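Local coordinates for protein OsmC family peroxiredoxin (Aquifex aeolicus, PDB 2E8F) that belongs to the OsmC family of peroxiredoxins and probably reduces organic hydroperoxides by way of a pair of redox-active cysteines, at residues V93-L98 against I124-K129. Residues are numbered along the deposited sequence; the frame is centred on the assembly and turned at random.
Sequences VEEKAL and ISWEVK
Leu98, Val93 and Glu95 pack against Val128 and Trp126 where the first turn of helix 95-109 and the loop leading into it lie on the face of strand 121-130, an outer strand of the mixed sheet within this chain. The contact is mostly apolar, with one polar bond at its margin. Leu98, branched and buried, suits the inner side of the turn: with CG trans to the backbone N (chi1 -179°), its branches are carried to the strand, where the side chain runs alongside those of Val128 and Trp126, pointing the other way. Leu98 CD2 does most of the touching, lying 3.6 Å from Val128 CG1 and 3.8 Å from Trp126 CB. The compact Val128 packs against the start of the helix, Val128 CG1 being 3.7 Å from Glu95 CA and 4.2 Å from Val93 CG1. Beside it the carbonyl oxygen of Val93 is buried without a polar partner in the model.

Trp126 combines apolar bulk for Leu98 with a single N-H at its ring edge. Glu95 is long enough to reach it from the exposed flank: a bend at chi2 (-84°) brings Glu95 OE2 within 2.6 Å of Trp126 NE1, which donates a fairly straight hydrogen bond to the anti side of the carboxylate. Carboxylate and ring are nearly coplanar, 14° apart, and the bond should restrain rotation of the indole. The Trp126 side chain also touches Glu99 and Val102 further along helix 95-109. On the other face of the strand, Glu127 pairs with Lys86. Helix 95-109 here packs within the beta-alpha-beta crossover linking parallel strands 80-90 and 121-130 in the alpha+beta OsmC-like fold.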
ATOM      1  N   VAL A  93      24.224  -4.970  15.956  1.00 25.78           N
ATOM      2  CA  VAL A  93      23.328  -3.837  16.119  1.00 25.86           C
ATOM      3  C   VAL A  93      22.940  -3.640  17.573  1.00 26.71           C
ATOM      4  O   VAL A  93      22.449  -4.561  18.229  1.00 28.15           O
ATOM      5  CB  VAL A  93      22.035  -4.035  15.298  1.00 25.53           C
ATOM      6  CG1 VAL A  93      21.177  -2.785  15.374  1.00 24.08           C
ATOM      7  CG2 VAL A  93      22.379  -4.363  13.856  1.00 23.90           C
ATOM      8  N   GLU A  94      23.158  -2.430  18.072  1.00 27.97           N
ATOM      9  CA  GLU A  94      22.820  -2.098  19.446  1.00 29.71           C
ATOM     10  C   GLU A  94      21.336  -1.760  19.520  1.00 30.42           C
ATOM     11  O   GLU A  94      20.803  -1.051  18.666  1.00 29.38           O
ATOM     12  CB  GLU A  94      23.667  -0.918  19.913  1.00 31.44           C
ATOM     13  CG  GLU A  94      25.156  -1.171  19.739  1.00 36.16           C
ATOM     14  CD  GLU A  94      25.986   0.057  20.020  1.00 39.22           C
ATOM     15  OE1 GLU A  94      26.050   0.474  21.196  1.00 42.10           O
ATOM     16  OE2 GLU A  94      26.577   0.600  19.064  1.00 41.58           O
ATOM     17  N   GLU A  95      20.672  -2.284  20.543  1.00 31.24           N
ATOM     18  CA  GLU A  95      19.247  -2.062  20.734  1.00 31.98           C
ATOM     19  C   GLU A  95      18.889  -0.572  20.718  1.00 31.51           C
ATOM     20  O   GLU A  95      17.836  -0.189  20.211  1.00 29.96           O
ATOM     21  CB  GLU A  95      18.810  -2.722  22.047  1.00 33.47           C
ATOM     22  CG  GLU A  95      17.307  -2.801  22.274  1.00 37.56           C
ATOM     23  CD  GLU A  95      16.739  -1.523  22.854  1.00 40.58           C
ATOM     24  OE1 GLU A  95      17.449  -0.872  23.648  1.00 43.66           O
ATOM     25  OE2 GLU A  95      15.581  -1.179  22.535  1.00 41.86           O
ATOM     26  N   LYS A  96      19.767   0.269  21.258  1.00 31.06           N
ATOM     27  CA  LYS A  96      19.522   1.711  21.289  1.00 31.21           C
ATOM     28  C   LYS A  96      19.501   2.310  19.884  1.00 29.55           C
ATOM     29  O   LYS A  96      18.742   3.241  19.604  1.00 28.36           O
ATOM     30  CB  LYS A  96      20.598   2.417  22.112  1.00 34.50           C
ATOM     31  CG  LYS A  96      21.999   2.196  21.577  1.00 38.52           C
ATOM     32  CD  LYS A  96      23.004   3.125  22.226  1.00 41.02           C
ATOM     33  CE  LYS A  96      24.409   2.765  21.783  1.00 42.64           C
ATOM     34  NZ  LYS A  96      24.487   2.583  20.302  1.00 44.61           N
ATOM     35  N   ALA A  97      20.353   1.784  19.008  1.00 27.57           N
ATOM     36  CA  ALA A  97      20.420   2.266  17.634  1.00 26.26           C
ATOM     37  C   ALA A  97      19.145   1.870  16.896  1.00 24.52           C
ATOM     38  O   ALA A  97      18.567   2.679  16.165  1.00 23.67           O
ATOM     39  CB  ALA A  97      21.638   1.682  16.926  1.00 26.60           C
ATOM     40  N   LEU A  98      18.707   0.627  17.087  1.00 22.79           N
ATOM     41  CA  LEU A  98      17.490   0.155  16.435  1.00 22.00           C
ATOM     42  C   LEU A  98      16.299   0.968  16.934  1.00 21.32           C
ATOM     43  O   LEU A  98      15.458   1.394  16.146  1.00 21.03           O
ATOM     44  CB  LEU A  98      17.264  -1.337  16.709  1.00 20.93           C
ATOM     45  CG  LEU A  98      16.013  -1.937  16.053  1.00 20.40           C
ATOM     46  CD1 LEU A  98      16.075  -1.717  14.544  1.00 19.42           C
ATOM     47  CD2 LEU A  98      15.915  -3.425  16.368  1.00 20.46           C
ATOM     48  N   ILE A 124       4.047  -0.789  18.053  1.00 20.81           N
ATOM     49  CA  ILE A 124       5.394  -1.015  17.549  1.00 20.35           C
ATOM     50  C   ILE A 124       6.307  -1.675  18.572  1.00 21.33           C
ATOM     51  O   ILE A 124       6.253  -1.362  19.762  1.00 22.60           O
ATOM     52  CB  ILE A 124       6.020   0.320  17.109  1.00 22.26           C
ATOM     53  CG1 ILE A 124       5.124   0.977  16.055  1.00 24.56           C
ATOM     54  CG2 ILE A 124       7.417   0.096  16.562  1.00 23.49           C
ATOM     55  CD1 ILE A 124       5.566   2.367  15.655  1.00 27.67           C
ATOM     56  N   SER A 125       7.141  -2.595  18.100  1.00 19.70           N
ATOM     57  CA  SER A 125       8.088  -3.286  18.967  1.00 20.61           C
ATOM     58  C   SER A 125       9.327  -3.618  18.154  1.00 20.97           C
ATOM     59  O   SER A 125       9.283  -3.642  16.927  1.00 18.44           O
ATOM     60  CB  SER A 125       7.480  -4.572  19.527  1.00 21.77           C
ATOM     61  OG  SER A 125       7.229  -5.513  18.501  1.00 23.28           O
ATOM     62  N   TRP A 126      10.435  -3.874  18.835  1.00 21.59           N
ATOM     63  CA  TRP A 126      11.665  -4.198  18.131  1.00 22.01           C
ATOM     64  C   TRP A 126      12.581  -5.031  19.008  1.00 22.82           C
ATOM     65  O   TRP A 126      12.409  -5.094  20.225  1.00 21.52           O
ATOM     66  CB  TRP A 126      12.375  -2.909  17.702  1.00 23.06           C
ATOM     67  CG  TRP A 126      12.711  -2.016  18.850  1.00 25.85           C
ATOM     68  CD1 TRP A 126      13.839  -2.056  19.619  1.00 27.11           C
ATOM     69  CD2 TRP A 126      11.878  -0.994  19.412  1.00 27.23           C
ATOM     70  NE1 TRP A 126      13.758  -1.123  20.628  1.00 27.86           N
ATOM     71  CE2 TRP A 126      12.564  -0.459  20.525  1.00 28.60           C
ATOM     72  CE3 TRP A 126      10.615  -0.481  19.086  1.00 28.70           C
ATOM     73  CZ2 TRP A 126      12.031   0.566  21.314  1.00 29.38           C
ATOM     74  CZ3 TRP A 126      10.083   0.541  19.872  1.00 30.30           C
ATOM     75  CH2 TRP A 126      10.794   1.052  20.973  1.00 31.75           C
ATOM     76  N   GLU A 127      13.545  -5.686  18.377  1.00 22.25           N
ATOM     77  CA  GLU A 127      14.498  -6.504  19.106  1.00 25.20           C
ATOM     78  C   GLU A 127      15.711  -6.743  18.235  1.00 25.42           C
ATOM     79  O   GLU A 127      15.619  -6.744  17.007  1.00 22.91           O
ATOM     80  CB  GLU A 127      13.877  -7.846  19.497  1.00 28.16           C
ATOM     81  CG  GLU A 127      13.602  -8.772  18.326  1.00 33.61           C
ATOM     82  CD  GLU A 127      13.087 -10.130  18.771  1.00 37.22           C
ATOM     83  OE1 GLU A 127      12.028 -10.179  19.429  1.00 39.22           O
ATOM     84  OE2 GLU A 127      13.740 -11.148  18.461  1.00 40.45           O
ATOM     85  N   VAL A 128      16.856  -6.933  18.874  1.00 24.64           N
ATOM     86  CA  VAL A 128      18.071  -7.189  18.133  1.00 24.79           C
ATOM     87  C   VAL A 128      18.565  -8.595  18.422  1.00 24.42           C
ATOM     88  O   VAL A 128      18.343  -9.144  19.502  1.00 24.17           O
ATOM     89  CB  VAL A 128      19.188  -6.190  18.509  1.00 25.97           C
ATOM     90  CG1 VAL A 128      18.739  -4.773  18.219  1.00 28.08           C
ATOM     91  CG2 VAL A 128      19.550  -6.343  19.977  1.00 28.98           C
ATOM     92  N   LYS A 129      19.212  -9.180  17.428  1.00 23.88           N
ATOM     93  CA  LYS A 129      19.794 -10.501  17.551  1.00 25.12           C
ATOM     94  C   LYS A 129      21.247 -10.255  17.212  1.00 24.65           C
ATOM     95  O   LYS A 129      21.587 -10.017  16.053  1.00 22.17           O
ATOM     96  CB  LYS A 129      19.160 -11.469  16.551  1.00 27.14           C
ATOM     97  CG  LYS A 129      17.884 -12.121  17.052  1.00 32.22           C
ATOM     98  CD  LYS A 129      18.185 -13.102  18.180  1.00 35.11           C
ATOM     99  CE  LYS A 129      16.921 -13.769  18.703  1.00 37.24           C
ATOM    100  NZ  LYS A 129      17.228 -14.799  19.740  1.00 38.82           N
TER